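Local structure of 3-dehydroquinate dehydratase (Zymomonas mobilis subsp. mobilis, 6SMF) at residues T88-A91 and I92-I96; G22-P26 and T27-H31; H112-E115 and A116-K120. The protein probably catalyses the trans-dehydration of 3-dehydroquinate to 3-dehydroshikimate via an enolate intermediate, a step of chorismate biosynthesis, as a type II dehydroquinase that assembles into a homododecamer. All blocks are in the same frame, centred on the assembly; numbering follows the deposited sequence.

Contact 1 (T88-A91 and I92-I96)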
loop_
_atom_site.group_PDB
_atom_site.type_symbol
_atom_site.label_atom_id
_atom_site.label_comp_id
_atom_site.label_asym_id
_atom_site.label_seq_id
_atom_site.Cartn_x
_atom_site.Cartn_y
_atom_site.Cartn_z
ATOM N N THR A 88 -12.744 -8.376 -12.033
ATOM C CA THR A 88 -13.640 -7.846 -10.968
ATOM C C THR A 88 -14.432 -8.968 -10.276
ATOM O O THR A 88 -14.885 -8.744 -9.141
ATOM C CB THR A 88 -14.561 -6.760 -11.558
ATOM O OG1 THR A 88 -15.364 -7.312 -12.571
ATOM C CG2 THR A 88 -13.824 -5.636 -12.264
ATOM N N SER A 89 -14.656 -10.120 -10.906
ATOM C CA SER A 89 -15.749 -11.033 -10.466
ATOM C C SER A 89 -15.270 -12.097 -9.467
ATOM O O SER A 89 -14.866 -13.170 -9.873
ATOM C CB SER A 89 -16.487 -11.653 -11.604
ATOM O OG SER A 89 -17.646 -12.286 -11.066
ATOM N N VAL A 90 -15.417 -11.807 -8.182
ATOM C CA VAL A 90 -15.356 -12.818 -7.108
ATOM C C VAL A 90 -16.461 -13.843 -7.354
ATOM O O VAL A 90 -16.222 -15.050 -7.103
ATOM C CB VAL A 90 -15.488 -12.184 -5.724
ATOM C CG1 VAL A 90 -15.500 -13.243 -4.640
ATOM C CG2 VAL A 90 -14.351 -11.193 -5.463
ATOM N N ALA A 91 -17.599 -13.422 -7.902
ATOM C CA ALA A 91 -18.754 -14.336 -8.043
ATOM C C ALA A 91 -18.431 -15.379 -9.113
ATOM O O ALA A 91 -18.836 -16.563 -8.890
ATOM C CB ALA A 91 -20.004 -13.554 -8.352
ATOM N N ILE A 92 -17.728 -14.990 -10.204
ATOM C CA ILE A 92 -17.307 -15.980 -11.237
ATOM C C ILE A 92 -16.244 -16.916 -10.656
ATOM O O ILE A 92 -16.259 -18.103 -10.969
ATOM C CB ILE A 92 -16.868 -15.295 -12.528
ATOM C CG1 ILE A 92 -18.098 -14.808 -13.297
ATOM C CG2 ILE A 92 -16.020 -16.196 -13.411
ATOM C CD1 ILE A 92 -17.747 -13.740 -14.316
ATOM N N TYR A 93 -15.361 -16.392 -9.800
ATOM C CA TYR A 93 -14.301 -17.190 -9.141
ATOM C C TYR A 93 -15.006 -18.292 -8.336
ATOM O O TYR A 93 -14.609 -19.454 -8.426
ATOM C CB TYR A 93 -13.384 -16.273 -8.325
ATOM C CG TYR A 93 -12.598 -16.953 -7.239
ATOM C CD1 TYR A 93 -11.342 -17.472 -7.460
ATOM C CD2 TYR A 93 -13.120 -17.065 -5.966
ATOM C CE1 TYR A 93 -10.624 -18.110 -6.449
ATOM C CE2 TYR A 93 -12.426 -17.683 -4.953
ATOM C CZ TYR A 93 -11.176 -18.212 -5.175
ATOM O OH TYR A 93 -10.632 -18.821 -4.065
ATOM N N ASP A 94 -16.047 -17.929 -7.588
ATOM C CA ASP A 94 -16.763 -18.869 -6.688
ATOM C C ASP A 94 -17.538 -19.894 -7.531
ATOM O O ASP A 94 -17.522 -21.102 -7.138
ATOM C CB ASP A 94 -17.672 -18.098 -5.738
ATOM C CG ASP A 94 -16.968 -17.702 -4.467
ATOM O OD1 ASP A 94 -15.927 -18.336 -4.142
ATOM O OD2 ASP A 94 -17.506 -16.849 -3.763
ATOM N N ALA A 95 -18.169 -19.450 -8.627
ATOM C CA ALA A 95 -18.892 -20.347 -9.559
ATOM C C ALA A 95 -17.945 -21.436 -10.073
ATOM O O ALA A 95 -18.266 -22.608 -9.915
ATOM C CB ALA A 95 -19.489 -19.566 -10.693
ATOM N N ILE A 96 -16.779 -21.063 -10.579
ATOM C CA ILE A 96 -15.752 -22.021 -11.082
ATOM C C ILE A 96 -15.364 -22.984 -9.963
ATOM O O ILE A 96 -15.409 -24.205 -10.174
ATOM C CB ILE A 96 -14.541 -21.285 -11.632
ATOM C CG1 ILE A 96 -14.918 -20.436 -12.832
ATOM C CG2 ILE A 96 -13.443 -22.265 -11.961
ATOM C CD1 ILE A 96 -13.931 -19.314 -13.073
#

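Contact 2 (G22-P26 and T27-H31)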
loop_
_atom_site.group_PDB
_atom_site.type_symbol
_atom_site.label_atom_id
_atom_site.label_comp_id
_atom_site.label_asym_id
_atom_site.label_seq_id
_atom_site.Cartn_x
_atom_site.Cartn_y
_atom_site.Cartn_z
ATOM N N GLY A 22 -14.021 -7.042 -34.244
ATOM C CA GLY A 22 -13.991 -6.766 -35.675
ATOM C C GLY A 22 -14.907 -5.655 -36.091
ATOM O O GLY A 22 -14.630 -5.176 -37.169
ATOM N N LEU A 23 -15.920 -5.204 -35.357
ATOM C CA LEU A 23 -16.890 -4.197 -35.899
ATOM C C LEU A 23 -16.197 -2.825 -36.047
ATOM O O LEU A 23 -16.119 -2.308 -37.183
ATOM C CB LEU A 23 -18.116 -4.065 -34.991
ATOM C CG LEU A 23 -19.036 -5.271 -34.855
ATOM C CD1 LEU A 23 -20.150 -4.944 -33.858
ATOM C CD2 LEU A 23 -19.624 -5.665 -36.204
ATOM N N ARG A 24 -15.735 -2.268 -34.930
ATOM C CA ARG A 24 -15.110 -0.928 -34.838
ATOM C C ARG A 24 -13.889 -0.913 -35.761
ATOM O O ARG A 24 -12.982 -1.761 -35.542
ATOM C CB ARG A 24 -14.736 -0.622 -33.377
ATOM C CG ARG A 24 -14.285 0.815 -33.157
ATOM C CD ARG A 24 -12.822 1.035 -32.792
ATOM N NE ARG A 24 -12.513 2.458 -32.637
ATOM C CZ ARG A 24 -12.805 3.191 -31.562
ATOM N NH1 ARG A 24 -13.423 2.655 -30.520
ATOM N NH2 ARG A 24 -12.474 4.466 -31.529
ATOM N N GLU A 25 -13.917 -0.034 -36.784
ATOM C CA GLU A 25 -12.786 0.315 -37.695
ATOM C C GLU A 25 -11.911 -0.923 -37.945
ATOM O O GLU A 25 -10.795 -1.010 -37.411
ATOM C CB GLU A 25 -12.009 1.466 -37.052
ATOM C CG GLU A 25 -11.622 2.614 -37.965
ATOM C CD GLU A 25 -10.821 3.631 -37.165
ATOM O OE1 GLU A 25 -10.041 4.387 -37.789
ATOM O OE2 GLU A 25 -10.968 3.639 -35.903
ATOM N N PRO A 26 -12.364 -1.890 -38.798
ATOM C CA PRO A 26 -11.714 -3.205 -38.913
ATOM C C PRO A 26 -10.276 -3.142 -39.468
ATOM O O PRO A 26 -9.410 -3.904 -39.051
ATOM C CB PRO A 26 -12.604 -4.006 -39.889
ATOM C CG PRO A 26 -13.831 -3.138 -40.172
ATOM C CD PRO A 26 -13.481 -1.731 -39.750
ATOM N N THR A 27 -10.071 -2.219 -40.413
ATOM C CA THR A 27 -8.799 -1.830 -41.068
ATOM C C THR A 27 -7.841 -1.193 -40.043
ATOM O O THR A 27 -6.814 -0.721 -40.502
ATOM C CB THR A 27 -9.140 -0.960 -42.292
ATOM O OG1 THR A 27 -7.964 -0.300 -42.753
ATOM C CG2 THR A 27 -10.234 0.061 -42.033
ATOM N N ILE A 28 -8.170 -1.184 -38.732
ATOM C CA ILE A 28 -7.276 -0.753 -37.602
ATOM C C ILE A 28 -7.229 -1.853 -36.512
ATOM O O ILE A 28 -6.103 -2.343 -36.294
ATOM C CB ILE A 28 -7.662 0.632 -37.017
ATOM C CG1 ILE A 28 -7.679 1.772 -38.044
ATOM C CG2 ILE A 28 -6.751 0.986 -35.845
ATOM C CD1 ILE A 28 -6.319 2.330 -38.443
ATOM N N TYR A 29 -8.365 -2.234 -35.883
ATOM C CA TYR A 29 -8.541 -3.169 -34.719
ATOM C C TYR A 29 -8.485 -4.685 -35.071
ATOM O O TYR A 29 -8.488 -5.491 -34.117
ATOM C CB TYR A 29 -9.958 -2.978 -34.148
ATOM C CG TYR A 29 -10.172 -2.471 -32.735
ATOM C CD1 TYR A 29 -10.957 -3.202 -31.826
ATOM C CD2 TYR A 29 -9.712 -1.221 -32.335
ATOM C CE1 TYR A 29 -11.213 -2.738 -30.544
ATOM C CE2 TYR A 29 -9.974 -0.742 -31.056
ATOM C CZ TYR A 29 -10.705 -1.507 -30.155
ATOM O OH TYR A 29 -10.917 -1.029 -28.894
ATOM N N GLY A 30 -8.539 -5.057 -36.364
ATOM C CA GLY A 30 -8.334 -6.437 -36.874
ATOM C C GLY A 30 -9.601 -7.229 -37.241
ATOM O O GLY A 30 -10.024 -8.076 -36.439
ATOM N N HIS A 31 -10.137 -6.981 -38.439
ATOM C CA HIS A 31 -11.084 -7.731 -39.339
ATOM C C HIS A 31 -11.945 -8.837 -38.706
ATOM O O HIS A 31 -13.163 -8.865 -38.971
ATOM C CB HIS A 31 -10.400 -8.272 -40.641
ATOM C CG HIS A 31 -9.960 -7.172 -41.562
ATOM N ND1 HIS A 31 -10.867 -6.429 -42.292
ATOM C CD2 HIS A 31 -8.749 -6.588 -41.742
ATOM C CE1 HIS A 31 -10.231 -5.455 -42.918
ATOM N NE2 HIS A 31 -8.923 -5.529 -42.591
#

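Contact 3 (H112-E115 and A116-K120). With FLC (citrate anion), chain E.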
loop_
_atom_site.group_PDB
_atom_site.type_symbol
_atom_site.label_atom_id
_atom_site.label_comp_id
_atom_site.label_asym_id
_atom_site.label_seq_id
_atom_site.Cartn_x
_atom_site.Cartn_y
_atom_site.Cartn_z
ATOM N N HIS A 112 -1.502 -9.450 -19.302
ATOM C CA HIS A 112 -0.320 -9.056 -18.502
ATOM C C HIS A 112 0.445 -7.994 -19.292
ATOM O O HIS A 112 1.207 -7.231 -18.649
ATOM C CB HIS A 112 0.556 -10.285 -18.104
ATOM C CG HIS A 112 0.020 -11.056 -16.941
ATOM N ND1 HIS A 112 0.511 -10.891 -15.656
ATOM C CD2 HIS A 112 -1.003 -11.939 -16.845
ATOM C CE1 HIS A 112 -0.187 -11.647 -14.832
ATOM N NE2 HIS A 112 -1.116 -12.289 -15.529
ATOM N N ALA A 113 0.224 -7.906 -20.616
ATOM C CA ALA A 113 0.931 -6.928 -21.476
ATOM C C ALA A 113 0.165 -5.594 -21.477
ATOM O O ALA A 113 0.585 -4.685 -22.140
ATOM C CB ALA A 113 1.116 -7.473 -22.873
ATOM N N ARG A 114 -0.931 -5.507 -20.755
ATOM C CA ARG A 114 -1.813 -4.328 -20.790
ATOM C C ARG A 114 -1.751 -3.589 -19.442
ATOM O O ARG A 114 -0.711 -3.715 -18.726
ATOM C CB ARG A 114 -3.186 -4.848 -21.240
ATOM C CG ARG A 114 -3.139 -5.419 -22.660
ATOM C CD ARG A 114 -4.425 -5.988 -23.172
ATOM N NE ARG A 114 -5.408 -4.930 -23.363
ATOM C CZ ARG A 114 -6.695 -5.107 -23.572
ATOM N NH1 ARG A 114 -7.461 -4.042 -23.678
ATOM N NH2 ARG A 114 -7.205 -6.317 -23.665
ATOM N N GLU A 115 -2.779 -2.790 -19.164
ATOM C CA GLU A 115 -2.980 -2.017 -17.909
ATOM C C GLU A 115 -2.820 -2.990 -16.740
ATOM O O GLU A 115 -3.324 -4.180 -16.846
ATOM C CB GLU A 115 -4.403 -1.382 -17.890
ATOM C CG GLU A 115 -4.800 -0.642 -19.185
ATOM C CD GLU A 115 -5.865 -1.303 -20.055
ATOM O OE1 GLU A 115 -6.923 -0.603 -20.391
ATOM O OE2 GLU A 115 -5.673 -2.526 -20.401
ATOM N N ALA A 116 -2.177 -2.514 -15.677
ATOM C CA ALA A 116 -1.971 -3.215 -14.377
ATOM C C ALA A 116 -3.300 -3.776 -13.848
ATOM O O ALA A 116 -3.280 -4.895 -13.323
ATOM C CB ALA A 116 -1.386 -2.250 -13.384
ATOM N N PHE A 117 -4.440 -3.085 -14.017
ATOM C CA PHE A 117 -5.694 -3.629 -13.464
ATOM C C PHE A 117 -6.053 -4.924 -14.190
ATOM O O PHE A 117 -6.871 -5.636 -13.667
ATOM C CB PHE A 117 -6.874 -2.666 -13.450
ATOM C CG PHE A 117 -7.433 -2.220 -14.778
ATOM C CD1 PHE A 117 -8.295 -3.028 -15.495
ATOM C CD2 PHE A 117 -7.090 -0.997 -15.308
ATOM C CE1 PHE A 117 -8.723 -2.657 -16.755
ATOM C CE2 PHE A 117 -7.556 -0.609 -16.543
ATOM C CZ PHE A 117 -8.396 -1.429 -17.252
ATOM N N ARG A 118 -5.535 -5.215 -15.369
ATOM C CA ARG A 118 -5.868 -6.499 -16.055
ATOM C C ARG A 118 -4.924 -7.627 -15.622
ATOM O O ARG A 118 -5.144 -8.726 -16.054
ATOM C CB ARG A 118 -5.760 -6.348 -17.568
ATOM C CG ARG A 118 -6.681 -5.295 -18.155
ATOM C CD ARG A 118 -6.839 -5.522 -19.659
ATOM N NE ARG A 118 -7.347 -4.267 -20.195
ATOM C CZ ARG A 118 -8.637 -3.979 -20.366
ATOM N NH1 ARG A 118 -9.579 -4.893 -20.143
ATOM N NH2 ARG A 118 -8.958 -2.760 -20.748
ATOM N N HIS A 119 -3.885 -7.346 -14.814
ATOM C CA HIS A 119 -2.984 -8.384 -14.261
ATOM C C HIS A 119 -3.755 -9.292 -13.302
ATOM O O HIS A 119 -3.398 -10.451 -13.184
ATOM C CB HIS A 119 -1.784 -7.737 -13.634
ATOM C CG HIS A 119 -0.947 -7.018 -14.629
ATOM N ND1 HIS A 119 0.231 -6.388 -14.279
ATOM C CD2 HIS A 119 -1.146 -6.786 -15.949
ATOM C CE1 HIS A 119 0.724 -5.819 -15.355
ATOM N NE2 HIS A 119 -0.084 -6.073 -16.398
ATOM N N LYS A 120 -4.830 -8.803 -12.690
ATOM C CA LYS A 120 -5.628 -9.585 -11.732
ATOM C C LYS A 120 -6.597 -10.478 -12.501
ATOM O O LYS A 120 -7.365 -9.970 -13.313
ATOM C CB LYS A 120 -6.359 -8.609 -10.824
ATOM C CG LYS A 120 -7.332 -9.247 -9.850
ATOM C CD LYS A 120 -6.598 -9.960 -8.744
ATOM C CE LYS A 120 -7.537 -10.445 -7.633
ATOM N NZ LYS A 120 -6.771 -11.151 -6.567
HETATM C CAC FLC E . -9.109 -8.858 -20.821
HETATM C CA FLC E . -8.720 -9.304 -22.241
HETATM C CB FLC E . -9.853 -9.968 -23.045
HETATM C CBC FLC E . -9.378 -10.522 -24.387
HETATM C CG FLC E . -10.997 -8.987 -23.353
HETATM C CGC FLC E . -10.989 -8.240 -24.686
HETATM O OA1 FLC E . -10.105 -8.070 -20.703
HETATM O OA2 FLC E . -8.443 -9.305 -19.834
HETATM O OB1 FLC E . -10.027 -11.364 -24.864
HETATM O OB2 FLC E . -8.399 -10.140 -24.834
HETATM O OG1 FLC E . -12.112 -8.070 -25.277
HETATM O OG2 FLC E . -9.934 -7.698 -25.065
HETATM O OHB FLC E . -10.310 -11.038 -22.222
#

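Contact 1 (T88-A91 and I92-I96)
Ser-89 and Ile-92 meet where residues 88-96 wind into helix 90-98, and three successive i to i+4 bonds set up its first turns. Tyr-93 N donates to Ser-89 O over a rather long 3.3 Å, Asp-94 N to Val-90 O at 2.9 Å, and Ala-95 N to Ala-91 O at 3.0 Å. Ser-89 is the N-cap: its OG accepts from Ile-92 N at 2.8 Å, with an N-H...O angle of 155°, so an amide of the first turn has a partner. The hydroxyl gets there because OG stands anti to the backbone N of Ser-89 (chi1 -169°), swung forward alongside the carbonyl. It is also hydrogen-bonded to Glu-60 OE1, so the cap is held from outside the helix as well.

Below the capping bond Ile-92 folds back under the serine. CG1 lies on the backbone-N side of its own residue, and CD1 at its end packs on Ser-89 CB at 3.6 Å. The aliphatic arm thus runs beside the capping hydroxyl. Tyr-93 carries its ring away from residues 88-91, toward a second subunit; Val-90 O lies at the ring edge, in plane, 3.9 Å from Tyr-93 CD2. Across that boundary Tyr-93 OH is hydrogen-bonded to Glu-115 OE1 of the second subunit, and Asp-94, a probable substrate-binding residue, forms a salt bridge through OD1 with Arg-118 NH2 of the same neighbour.

Helix 90-98 is the helix of the beta-alpha-beta crossover between parallel strands 77-81 and 103-107. Ile-92 and Ile-96 touch Leu-80 on strand 77-81, Ala-91 and Ala-95 lean on Ile-64 and Leu-67 of helix 60-72, and Val-90 and Tyr-93 touch Tyr-122 and Ala-126 of helix 122-126.

Contact 2 (G22-P26 and T27-H31)
Thr-27 carries the chain from Pro-26 into a short helical turn, whose first amide to reach back across the contact is that of Ile-28. Ile-28 N donates to Glu-25 O at 2.9 Å, from above the carbonyl plane. The side chain of Ile-28 runs beside that of Glu-25, both pointing the same way, with CG1 3.5 Å from Glu-25 OE1. That contact follows from CG1 standing anti to its own carbonyl carbon (chi1 -57°), on the side where the glutamate's extended chain passes.

Tyr-29 N makes the second bond to Glu-25 O, this one in the carbonyl plane and nearly straight, with an N-H...O angle of 168°. Glu-25 is at the N-cap position of helix 26-29, and its carbonyl oxygen accepts from both amides. The helix belongs to the loop after strand 9-14, which in type II dehydroquinases forms the mobile lid over the active site; by analogy Arg-24 is the probable transition-state stabiliser and Tyr-29 the probable proton acceptor. These two side chains meet directly. Arg-24 CD lies over one face of the Tyr-29 ring, toward its rim and 4.1 Å from the centroid, a CH-pi contact. Guanidinium and ring planes are near parallel, 12° apart, but it is CD and not the guanidinium that lies over the face. Farther out, Arg-24 NH1 donates to Ala-98 O of a neighbouring subunit, whose Ala-98 also packs on Tyr-29.

Gly-30 is where the chain leaves the helix, with positive phi. Gly-30 N donates to Pro-26 O at 3.1 Å. His-31 N reaches the same oxygen at 3.2 Å from the opposite face of its plane. Pro-26 O also lies over one face of the His-31 imidazole, offset toward its rim, and His-31 ND1 is 3.8 Å from Pro-26 CB.

Contact 3 (H112-E115 and A116-K120)
Arg-114 and Arg-118 lay their guanidinium groups flat on each other, centres 3.9 Å apart and planes at 18°, while Phe-117 CE1 covers the opposite face of Arg-118. With Glu-115, at the Arg-118 edge, the two arginines form a salt-bridge network in the loop between strand 103-107 and helix 122-126, at the probable substrate pocket, where Arg-118 probably binds substrate. Arg-114 NH2 is hydrogen-bonded to Ser-109 OG. A citrate, probably from the crystallisation liquor, accepts weak hydrogen bonds from Arg-114 NH2 to OG2 and from Arg-118 NH1 to OA1.

Glu-115 bends at chi2 (109°), which folds its carboxylate back alongside Arg-118; OE1 takes Arg-118 NH2 at 3.0 Å on its syn side, somewhat out of the carboxylate plane. Ala-116 CA lies over the centre of one face of the His-119 ring, His-112 ND1 only near the rim of the other. The rings of His-112 and His-119 are nearly parallel but slid apart, so they barely overlap; His-112 NE2 is hydrogen-bonded to His-112 NE2 of a neighbouring subunit. His-119 NE2 makes two weak hydrogen bonds, to His-112 O at 2.8 Å and to Arg-114 O at 3.4 Å.

How the contacts relate
Along the chain the order is contact 2, contact 1, contact 3, all within one flavodoxin-like domain with a parallel five-stranded sheet, strand order 2-1-3-4-5. Contact 2 follows strand 9-14; contact 1 opens helix 90-98, between strands 77-81 and 103-107; contact 3 lies in the loop leaving strand 103-107. Contacts 1 and 3 have centres about 18 Å apart and nearest atoms about 6 Å apart, and contact 3 stands about 7 Å from contact 2, again at nearest atoms. Contacts 1 and 2 are about 31 Å apart between centres. Contacts 2 and 3 touch the same neighbouring subunit, and contact 1 of one subunit meets contact 3 of another, so the probable active site is completed between subunits.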